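Local coordinates for glycoside hydrolase family 31 (Trueperella pyogenes, PDB 5I0F), which probably hydrolyses the alpha-glucosidic bonds of cycloalternan, a cyclic glucose oligosaccharide, through a covalent glycosyl-enzyme intermediate, at residues 44-49 against 107-112; 578-583 against 623-628; 165-170 against 248-253. One frame throughout, in Å; residues are numbered along the deposited sequence. Where two conformers were deposited one is given.

Interaction 1 (44-49 against 107-112); sequences MRCFVL and YYFEAL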
loop_
_atom_site.group_PDB
_atom_site.type_symbol
_atom_site.label_atom_id
_atom_site.label_comp_id
_atom_site.label_asym_id
_atom_site.label_seq_id
_atom_site.Cartn_x
_atom_site.Cartn_y
_atom_site.Cartn_z
ATOM N N MET A 44 9.416 -8.357 39.199
ATOM C CA MET A 44 9.065 -9.367 38.232
ATOM C C MET A 44 10.282 -10.246 37.970
ATOM O O MET A 44 11.389 -9.726 37.743
ATOM C CB MET A 44 8.664 -8.701 36.925
ATOM C CG MET A 44 7.183 -8.482 36.768
ATOM S SD MET A 44 6.448 -9.979 36.084
ATOM C CE MET A 44 6.902 -9.726 34.367
ATOM N N ARG A 45 10.075 -11.560 37.972
ATOM C CA ARG A 45 11.139 -12.503 37.675
ATOM C C ARG A 45 10.718 -13.476 36.600
ATOM O O ARG A 45 9.551 -13.837 36.496
ATOM C CB ARG A 45 11.575 -13.242 38.949
ATOM C CG ARG A 45 12.169 -12.277 39.967
ATOM C CD ARG A 45 12.700 -12.911 41.237
ATOM N NE ARG A 45 11.724 -13.786 41.874
ATOM C CZ ARG A 45 11.654 -14.042 43.180
ATOM N NH1 ARG A 45 10.707 -14.876 43.613
ATOM N NH2 ARG A 45 12.483 -13.469 44.064
ATOM N N CYS A 46 11.677 -13.861 35.771
ATOM C CA CYS A 46 11.479 -14.878 34.746
ATOM C C CYS A 46 12.213 -16.142 35.180
ATOM O O CYS A 46 13.439 -16.122 35.373
ATOM C CB CYS A 46 12.033 -14.395 33.405
ATOM S SG CYS A 46 11.752 -15.567 32.064
ATOM N N PHE A 47 11.472 -17.232 35.328
ATOM C CA PHE A 47 12.045 -18.538 35.660
ATOM C C PHE A 47 12.181 -19.361 34.383
ATOM O O PHE A 47 11.167 -19.614 33.718
ATOM C CB PHE A 47 11.127 -19.288 36.621
ATOM C CG PHE A 47 11.063 -18.690 37.995
ATOM C CD1 PHE A 47 10.244 -17.603 38.250
ATOM C CD2 PHE A 47 11.817 -19.223 39.040
ATOM C CE1 PHE A 47 10.175 -17.051 39.522
ATOM C CE2 PHE A 47 11.755 -18.672 40.318
ATOM C CZ PHE A 47 10.926 -17.586 40.555
ATOM N N VAL A 48 13.409 -19.753 34.036
ATOM C CA VAL A 48 13.667 -20.544 32.827
ATOM C C VAL A 48 14.127 -21.936 33.261
ATOM O O VAL A 48 15.152 -22.074 33.926
ATOM C CB VAL A 48 14.733 -19.890 31.916
ATOM C CG1 VAL A 48 14.864 -20.657 30.606
ATOM C CG2 VAL A 48 14.405 -18.430 31.623
ATOM N N LEU A 49 13.363 -22.958 32.882
ATOM C CA LEU A 49 13.644 -24.344 33.259
ATOM C C LEU A 49 14.301 -25.106 32.083
ATOM O O LEU A 49 13.623 -25.550 31.152
ATOM C CB LEU A 49 12.357 -25.040 33.728
ATOM C CG LEU A 49 11.395 -24.259 34.653
ATOM C CD1 LEU A 49 10.109 -25.042 34.930
ATOM C CD2 LEU A 49 12.061 -23.853 35.971
ATOM N N TYR A 107 9.481 -21.504 30.186
ATOM C CA TYR A 107 9.640 -20.346 31.077
ATOM C C TYR A 107 8.303 -19.807 31.539
ATOM O O TYR A 107 7.274 -20.038 30.910
ATOM C CB TYR A 107 10.506 -19.223 30.441
ATOM C CG TYR A 107 9.935 -18.631 29.170
ATOM C CD1 TYR A 107 10.158 -19.229 27.936
ATOM C CD2 TYR A 107 9.155 -17.473 29.204
ATOM C CE1 TYR A 107 9.605 -18.700 26.771
ATOM C CE2 TYR A 107 8.603 -16.935 28.045
ATOM C CZ TYR A 107 8.835 -17.544 26.825
ATOM O OH TYR A 107 8.271 -17.024 25.672
ATOM N N TYR A 108 8.337 -19.119 32.678
ATOM C CA TYR A 108 7.171 -18.441 33.210
ATOM C C TYR A 108 7.602 -17.222 34.004
ATOM O O TYR A 108 8.784 -17.067 34.329
ATOM C CB TYR A 108 6.315 -19.398 34.041
ATOM C CG TYR A 108 6.904 -19.839 35.379
ATOM C CD1 TYR A 108 6.675 -19.105 36.534
ATOM C CD2 TYR A 108 7.667 -21.011 35.482
ATOM C CE1 TYR A 108 7.204 -19.506 37.758
ATOM C CE2 TYR A 108 8.199 -21.418 36.700
ATOM C CZ TYR A 108 7.956 -20.659 37.827
ATOM O OH TYR A 108 8.474 -21.031 39.026
ATOM N N PHE A 109 6.641 -16.364 34.305
ATOM C CA PHE A 109 6.896 -15.114 35.007
ATOM C C PHE A 109 6.190 -15.098 36.347
ATOM O O PHE A 109 5.125 -15.684 36.486
ATOM C CB PHE A 109 6.415 -13.942 34.172
ATOM C CG PHE A 109 7.052 -13.879 32.816
ATOM C CD1 PHE A 109 8.291 -13.258 32.645
ATOM C CD2 PHE A 109 6.438 -14.456 31.721
ATOM C CE1 PHE A 109 8.878 -13.198 31.389
ATOM C CE2 PHE A 109 7.028 -14.423 30.475
ATOM C CZ PHE A 109 8.248 -13.790 30.306
ATOM N N GLU A 110 6.787 -14.399 37.301
ATOM C CA GLU A 110 6.215 -14.211 38.608
ATOM C C GLU A 110 6.385 -12.752 39.023
ATOM O O GLU A 110 7.507 -12.232 39.031
ATOM C CB GLU A 110 6.911 -15.147 39.582
ATOM C CG GLU A 110 6.152 -15.420 40.850
ATOM C CD GLU A 110 6.993 -16.202 41.831
ATOM O OE1 GLU A 110 6.871 -17.439 41.858
ATOM O OE2 GLU A 110 7.808 -15.578 42.539
ATOM N N ALA A 111 5.279 -12.093 39.373
ATOM C CA ALA A 111 5.298 -10.689 39.784
ATOM C C ALA A 111 4.823 -10.539 41.217
ATOM O O ALA A 111 4.009 -11.333 41.682
ATOM C CB ALA A 111 4.398 -9.868 38.869
ATOM N N LEU A 112 5.323 -9.506 41.895
ATOM C CA LEU A 112 4.798 -9.086 43.196
ATOM C C LEU A 112 4.149 -7.709 43.024
ATOM O O LEU A 112 4.819 -6.729 42.644
ATOM C CB LEU A 112 5.905 -9.039 44.246
ATOM C CG LEU A 112 5.468 -8.811 45.693
ATOM C CD1 LEU A 112 4.645 -9.983 46.218
ATOM C CD2 LEU A 112 6.683 -8.579 46.577
#

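Interaction 2 (578-583 against 623-628); sequences AFAAAT and RHYTRV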
loop_
_atom_site.group_PDB
_atom_site.type_symbol
_atom_site.label_atom_id
_atom_site.label_comp_id
_atom_site.label_asym_id
_atom_site.label_seq_id
_atom_site.Cartn_x
_atom_site.Cartn_y
_atom_site.Cartn_z
ATOM N N ALA A 578 3.693 19.639 -10.405
ATOM C CA ALA A 578 3.041 18.375 -10.129
ATOM C C ALA A 578 1.799 18.176 -10.994
ATOM O O ALA A 578 1.509 17.055 -11.425
ATOM C CB ALA A 578 2.670 18.289 -8.658
ATOM N N PHE A 579 1.056 19.260 -11.229
ATOM C CA PHE A 579 -0.140 19.195 -12.084
ATOM C C PHE A 579 0.281 18.831 -13.524
ATOM O O PHE A 579 -0.344 17.983 -14.165
ATOM C CB PHE A 579 -0.935 20.507 -12.016
ATOM C CG PHE A 579 -2.382 20.398 -12.461
ATOM C CD1 PHE A 579 -2.717 20.379 -13.808
ATOM C CD2 PHE A 579 -3.408 20.376 -11.523
ATOM C CE1 PHE A 579 -4.043 20.310 -14.216
ATOM C CE2 PHE A 579 -4.744 20.314 -11.920
ATOM C CZ PHE A 579 -5.065 20.259 -13.269
ATOM N N ALA A 580 1.365 19.447 -14.008
ATOM C CA ALA A 580 1.908 19.141 -15.346
ATOM C C ALA A 580 2.355 17.677 -15.438
ATOM O O ALA A 580 2.039 16.965 -16.401
ATOM C CB ALA A 580 3.054 20.088 -15.680
ATOM N N ALA A 581 3.048 17.199 -14.411
ATOM C CA ALA A 581 3.502 15.821 -14.411
ATOM C C ALA A 581 2.346 14.848 -14.405
ATOM O O ALA A 581 2.378 13.856 -15.163
ATOM C CB ALA A 581 4.415 15.546 -13.227
ATOM N N ALA A 582 1.359 15.120 -13.537
ATOM C CA ALA A 582 0.195 14.261 -13.388
ATOM C C ALA A 582 -0.585 14.122 -14.691
ATOM O O ALA A 582 -1.216 13.083 -14.929
ATOM C CB ALA A 582 -0.714 14.774 -12.264
ATOM N N THR A 583 -0.526 15.155 -15.535
ATOM C CA THR A 583 -1.151 15.151 -16.859
ATOM C C THR A 583 -0.628 14.016 -17.754
ATOM O O THR A 583 -1.350 13.527 -18.636
ATOM C CB THR A 583 -0.969 16.544 -17.520
ATOM O OG1 THR A 583 -1.601 17.522 -16.698
ATOM C CG2 THR A 583 -1.568 16.639 -18.910
ATOM N N ARG A 623 -6.435 24.938 -16.445
ATOM C CA ARG A 623 -7.179 24.929 -17.711
ATOM C C ARG A 623 -6.311 24.370 -18.836
ATOM O O ARG A 623 -6.732 23.457 -19.552
ATOM C CB ARG A 623 -7.685 26.345 -18.093
ATOM C CG ARG A 623 -9.066 26.718 -17.571
ATOM C CD ARG A 623 -9.597 28.032 -18.179
ATOM N NE ARG A 623 -9.084 29.210 -17.466
ATOM C CZ ARG A 623 -9.575 29.716 -16.329
ATOM N NH1 ARG A 623 -9.011 30.795 -15.783
ATOM N NH2 ARG A 623 -10.624 29.184 -15.721
ATOM N N HIS A 624 -5.101 24.927 -18.970
ATOM C CA HIS A 624 -4.121 24.511 -19.987
ATOM C C HIS A 624 -3.804 23.012 -19.918
ATOM O O HIS A 624 -3.942 22.290 -20.910
ATOM C CB HIS A 624 -2.844 25.370 -19.840
ATOM C CG HIS A 624 -1.644 24.848 -20.565
ATOM N ND1 HIS A 624 -1.563 24.792 -21.939
ATOM C CD2 HIS A 624 -0.453 24.405 -20.100
ATOM C CE1 HIS A 624 -0.387 24.305 -22.293
ATOM N NE2 HIS A 624 0.311 24.067 -21.194
ATOM N N TYR A 625 -3.383 22.540 -18.751
ATOM C CA TYR A 625 -3.045 21.122 -18.618
ATOM C C TYR A 625 -4.262 20.189 -18.706
ATOM O O TYR A 625 -4.118 19.054 -19.190
ATOM C CB TYR A 625 -2.203 20.871 -17.361
ATOM C CG TYR A 625 -0.769 21.347 -17.546
ATOM C CD1 TYR A 625 0.076 20.746 -18.508
ATOM C CD2 TYR A 625 -0.258 22.381 -16.782
ATOM C CE1 TYR A 625 1.397 21.160 -18.679
ATOM C CE2 TYR A 625 1.055 22.814 -16.954
ATOM C CZ TYR A 625 1.872 22.224 -17.919
ATOM O OH TYR A 625 3.182 22.661 -18.063
ATOM N N THR A 626 -5.445 20.644 -18.292
ATOM C CA THR A 626 -6.639 19.805 -18.451
ATOM C C THR A 626 -7.046 19.722 -19.928
ATOM O O THR A 626 -7.484 18.661 -20.362
ATOM C CB THR A 626 -7.783 20.145 -17.468
ATOM O OG1 THR A 626 -7.291 20.092 -16.117
ATOM C CG2 THR A 626 -8.888 19.127 -17.541
ATOM N N ARG A 627 -6.833 20.787 -20.713
ATOM C CA ARG A 627 -6.978 20.693 -22.167
ATOM C C ARG A 627 -5.995 19.669 -22.748
ATOM O O ARG A 627 -6.372 18.884 -23.611
ATOM C CB ARG A 627 -6.765 22.056 -22.886
ATOM C CG ARG A 627 -7.964 22.986 -22.900
ATOM C CD ARG A 627 -7.739 24.239 -23.770
ATOM N NE ARG A 627 -6.607 25.083 -23.304
ATOM C CZ ARG A 627 -6.693 26.190 -22.537
ATOM N NH1 ARG A 627 -7.870 26.680 -22.123
ATOM N NH2 ARG A 627 -5.581 26.828 -22.187
ATOM N N VAL A 628 -4.742 19.682 -22.277
ATOM C CA VAL A 628 -3.754 18.711 -22.705
ATOM C C VAL A 628 -4.212 17.285 -22.339
ATOM O O VAL A 628 -4.167 16.346 -23.187
ATOM C CB VAL A 628 -2.350 19.032 -22.128
ATOM C CG1 VAL A 628 -1.369 17.908 -22.422
ATOM C CG2 VAL A 628 -1.821 20.355 -22.711
#

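Interaction 3 (165-170 against 248-253); sequences FALRIE and ILIEVD. With CA (calcium ion), chain K.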
loop_
_atom_site.group_PDB
_atom_site.type_symbol
_atom_site.label_atom_id
_atom_site.label_comp_id
_atom_site.label_asym_id
_atom_site.label_seq_id
_atom_site.Cartn_x
_atom_site.Cartn_y
_atom_site.Cartn_z
ATOM N N PHE A 165 18.538 -18.333 0.834
ATOM C CA PHE A 165 19.282 -18.830 -0.321
ATOM C C PHE A 165 19.705 -17.641 -1.180
ATOM O O PHE A 165 19.315 -16.504 -0.895
ATOM C CB PHE A 165 18.453 -19.871 -1.098
ATOM C CG PHE A 165 17.200 -19.330 -1.703
ATOM C CD1 PHE A 165 16.009 -19.313 -0.979
ATOM C CD2 PHE A 165 17.209 -18.814 -2.995
ATOM C CE1 PHE A 165 14.843 -18.806 -1.550
ATOM C CE2 PHE A 165 16.054 -18.300 -3.566
ATOM C CZ PHE A 165 14.865 -18.301 -2.843
ATOM N N ALA A 166 20.520 -17.898 -2.195
ATOM C CA ALA A 166 21.108 -16.829 -2.995
ATOM C C ALA A 166 20.964 -17.054 -4.479
ATOM O O ALA A 166 20.910 -18.200 -4.961
ATOM C CB ALA A 166 22.570 -16.640 -2.644
ATOM N N LEU A 167 20.904 -15.930 -5.194
ATOM C CA LEU A 167 20.980 -15.894 -6.644
ATOM C C LEU A 167 22.165 -15.036 -7.081
ATOM O O LEU A 167 22.466 -13.987 -6.475
ATOM C CB LEU A 167 19.708 -15.292 -7.233
ATOM C CG LEU A 167 18.371 -15.842 -6.759
ATOM C CD1 LEU A 167 17.273 -15.067 -7.468
ATOM C CD2 LEU A 167 18.254 -17.320 -7.067
ATOM N N ARG A 168 22.814 -15.456 -8.168
ATOM C CA ARG A 168 23.940 -14.725 -8.721
ATOM C C ARG A 168 23.479 -13.499 -9.540
ATOM O O ARG A 168 22.557 -13.604 -10.340
ATOM C CB ARG A 168 24.767 -15.664 -9.601
ATOM C CG ARG A 168 26.099 -15.078 -10.056
ATOM C CD ARG A 168 27.020 -16.149 -10.635
ATOM N NE ARG A 168 26.421 -16.730 -11.824
ATOM C CZ ARG A 168 26.405 -16.169 -13.038
ATOM N NH1 ARG A 168 25.811 -16.818 -14.034
ATOM N NH2 ARG A 168 26.995 -14.985 -13.287
ATOM N N ILE A 169 24.150 -12.364 -9.357
ATOM C CA ILE A 169 23.934 -11.156 -10.171
ATOM C C ILE A 169 25.277 -10.745 -10.746
ATOM O O ILE A 169 26.300 -10.905 -10.089
ATOM C CB ILE A 169 23.263 -10.012 -9.351
ATOM C CG1 ILE A 169 23.008 -8.768 -10.191
ATOM C CG2 ILE A 169 24.081 -9.615 -8.119
ATOM C CD1 ILE A 169 22.030 -7.786 -9.542
ATOM N N GLU A 170 25.259 -10.252 -11.983
ATOM C CA GLU A 170 26.470 -9.847 -12.710
ATOM C C GLU A 170 26.696 -8.332 -12.633
ATOM O O GLU A 170 25.795 -7.564 -12.286
ATOM C CB GLU A 170 26.404 -10.338 -14.166
ATOM C CG GLU A 170 26.331 -11.862 -14.225
ATOM C CD GLU A 170 26.424 -12.455 -15.623
ATOM O OE1 GLU A 170 26.335 -11.715 -16.609
ATOM O OE2 GLU A 170 26.591 -13.691 -15.728
ATOM N N ILE A 248 22.203 -11.782 -4.629
ATOM C CA ILE A 248 20.882 -11.449 -4.079
ATOM C C ILE A 248 20.557 -12.530 -3.046
ATOM O O ILE A 248 20.308 -13.679 -3.402
ATOM C CB ILE A 248 19.797 -11.395 -5.174
ATOM C CG1 ILE A 248 20.214 -10.413 -6.284
ATOM C CG2 ILE A 248 18.458 -11.008 -4.576
ATOM C CD1 ILE A 248 19.213 -10.264 -7.407
ATOM N N LEU A 249 20.582 -12.161 -1.772
ATOM C CA LEU A 249 20.232 -13.073 -0.690
ATOM C C LEU A 249 18.750 -12.910 -0.401
ATOM O O LEU A 249 18.281 -11.787 -0.183
ATOM C CB LEU A 249 21.029 -12.752 0.570
ATOM C CG LEU A 249 22.528 -12.511 0.401
ATOM C CD1 LEU A 249 23.170 -12.211 1.750
ATOM C CD2 LEU A 249 23.199 -13.691 -0.275
ATOM N N ILE A 250 18.027 -14.027 -0.422
ATOM C CA ILE A 250 16.580 -14.052 -0.257
ATOM C C ILE A 250 16.306 -14.852 0.996
ATOM O O ILE A 250 16.838 -15.949 1.144
ATOM C CB ILE A 250 15.904 -14.723 -1.474
ATOM C CG1 ILE A 250 16.220 -13.913 -2.737
ATOM C CG2 ILE A 250 14.378 -14.802 -1.307
ATOM C CD1 ILE A 250 15.639 -14.484 -4.004
ATOM N N GLU A 251 15.475 -14.316 1.883
ATOM C CA GLU A 251 15.012 -15.036 3.063
ATOM C C GLU A 251 13.478 -15.077 3.030
ATOM O O GLU A 251 12.829 -14.090 2.706
ATOM C CB GLU A 251 15.545 -14.371 4.325
ATOM C CG GLU A 251 15.349 -15.173 5.595
ATOM C CD GLU A 251 16.295 -14.770 6.734
ATOM O OE1 GLU A 251 15.962 -15.077 7.905
ATOM O OE2 GLU A 251 17.358 -14.156 6.479
ATOM N N VAL A 252 12.918 -16.236 3.361
ATOM C CA VAL A 252 11.512 -16.518 3.175
ATOM C C VAL A 252 10.951 -17.078 4.479
ATOM O O VAL A 252 11.504 -18.043 5.048
ATOM C CB VAL A 252 11.334 -17.560 2.052
ATOM C CG1 VAL A 252 9.869 -17.841 1.794
ATOM C CG2 VAL A 252 12.047 -17.118 0.778
ATOM N N ASP A 253 9.866 -16.486 4.962
ATOM C CA ASP A 253 9.109 -17.062 6.090
ATOM C C ASP A 253 8.397 -18.333 5.611
ATOM O O ASP A 253 7.861 -18.370 4.493
ATOM C CB ASP A 253 8.120 -16.036 6.650
ATOM C CG ASP A 253 7.226 -16.600 7.730
ATOM O OD1 ASP A 253 7.727 -17.282 8.647
ATOM O OD2 ASP A 253 5.986 -16.383 7.671
HETATM CA CA CA K . 5.442 -18.389 9.265
HETATM O O HOH W 1 4.014 -19.729 10.768
HETATM O O HOH W 2 7.398 -19.613 10.327
HETATM O O HOH W 3 5.283 -16.527 10.662
#

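Interaction 1 (44-49 against 107-112)
The rings of Phe47 and Tyr108 lie almost parallel, their planes 7° apart, but slid so far that they barely overlap, with centroids 4.9 Å from each other. What covers the Tyr108 face is therefore mainly Phe47 CB, a CH-pi contact 3.8 Å from the ring centroid, while Tyr108 OH sits over the rim of the Phe47 ring. Tyr108 reaches across because its CG stands between the backbone N and the carbonyl carbon (chi1 70°), which swings the ring over the neighbouring strand. At the edge of the Phe47 ring, CE1 meets Glu110 CB at 3.8 Å; Leu49 CD1 comes up more loosely to the edge of the Tyr108 ring. Glu110, extended beyond CG, runs beside Arg45 in the same direction, and its OE2 forms a salt bridge with Arg45 NH1 at 3.2 Å. That bond is bent, 142° at the hydrogen; OE2 lies somewhat out of the guanidinium plane, and the two flat groups are well turned against each other.

These side chains decorate one face of an antiparallel pair, strands 41-49 and 105-113 of the N-terminal beta domain, in which Arg45 with Glu110 and Phe47 with Tyr108 form the hydrogen-bonded pairs. Arg45 N to Glu110 O and Phe47 N to Tyr108 O are both 2.9 Å, and each is answered by a return bond.

On the other face the residues are buried. Cys46 SG packs 3.8 Å from Phe109 CE1, approaching that ring obliquely, and Met44, bent at chi2 and chi3, lays SD against Ala111 CB at 3.5 Å. Ile2 and strand 31-37 close over Met44 and Phe109. Val48 CG2 touches Tyr107 CB, whereas the Tyr107 ring turns off from strand 41-49, and its OH is hydrogen-bonded to His4 NE2.

Interaction 2 (578-583 against 623-628)
Tyr625 lays one face of its ring over Ala580, whose CB stands 3.6 Å from the ring centroid in a CH-pi contact and only 3.3 Å from Tyr625 CZ. The methyl is displaced toward the hydroxyl end of the ring, so the packing there is tight. The opposite face of the ring is covered by His624 CD2, from its own helix, which leaves the phenol sandwiched. Its OH is not used across this contact; it is hydrogen-bonded to the backbone oxygen of Trp720, in the C-terminal part of the chain.

Phe579, the residue before Ala580, presents an edge instead. With CG anti to the backbone N (chi1 -160°), the ring extends into the gap between the helices, where CD1 meets Tyr625 CB at 3.6 Å and CZ meets Thr626 OG1, both in the plane of the ring. Thr626 OG1 itself is hydrogen-bonded back to Ala622 O.

Helices 572-583 and 617-646 run side by side here, the axes of these segments 9.6 Å apart at closest and only 7° from parallel. Helix 572-583 follows strand 558-561 of the family 31 (beta/alpha)8 barrel and leads into strand 587-590; helix 617-646, which comes after that last strand, sits beside it in the ring of helices around the barrel. The tyrosine ring lies close to the partner backbone at Ala580 CA.

Further along, Thr583 crosses Val628 at about a right angle, CG2 to CG1 at 3.7 Å. Its OG1 rests against Tyr625 CB yet bonds within its own helix, to Phe579 O at 2.9 Å. Phe579 O also accepts from Thr583 N, the two donors arriving from opposite faces of the carbonyl plane.

Interaction 3 (165-170 against 248-253)
Four backbone bonds join Phe165 with Ile250 and Leu167 with Ile248, and in each of these hydrogen-bonded pairs both N-H groups and both carbonyls are used. Ile250 N to Phe165 O is the shortest and straightest, 2.8 Å with 177° at the hydrogen. Ala166 and Leu249, the non-hydrogen-bonded pair between them, turn their polar atoms outward: Leu249 bonds to Asp239 in the next strand, while Ala166 finds Ile147 and the hydroxyl of Ser150.

The side chains meeting across the strands are apolar. Phe165, its CG between backbone N and carbonyl carbon (chi1 64°), tips its ring over Ile250, whose CB stands 4.2 Å from the centroid, and Phe165 CE1 reaches Val252 CG2. Ile250 CD1 also meets Leu167 CD1 at 3.9 Å.

Where the strand ends, Asp253 grips a calcium ion with both carboxylate oxygens, OD1 and OD2 each 2.6 Å from the metal. Three waters, Leu254 O and Asp486 OD2 complete its shell. With Leu167 and Ile250 packing on Phe228 of strand 225-230, this is the facing of two sheets in a beta-sandwich, tied at its calcium site to helix 485-506 of the catalytic barrel.

In the fold
Each interaction belongs to a different part of the fold. Interactions 1 and 3 both pair antiparallel strands, but in separate sheets whose contacts lie about 17 Å apart at their nearest atoms. Interaction 1, its centre about 40 Å from that of the chain, is two-sided: a buried apolar face backs a more exposed one carrying aromatic rings and an ion pair. Interaction 3 is buried, with aliphatic and aromatic side chains across the strands and the calcium ligand Asp253 at one end. Interaction 2, on the opposite side of the chain's centre from interaction 1, is also buried, yet joins two helices mainly through side chains, with no hydrogen bond between its two segments.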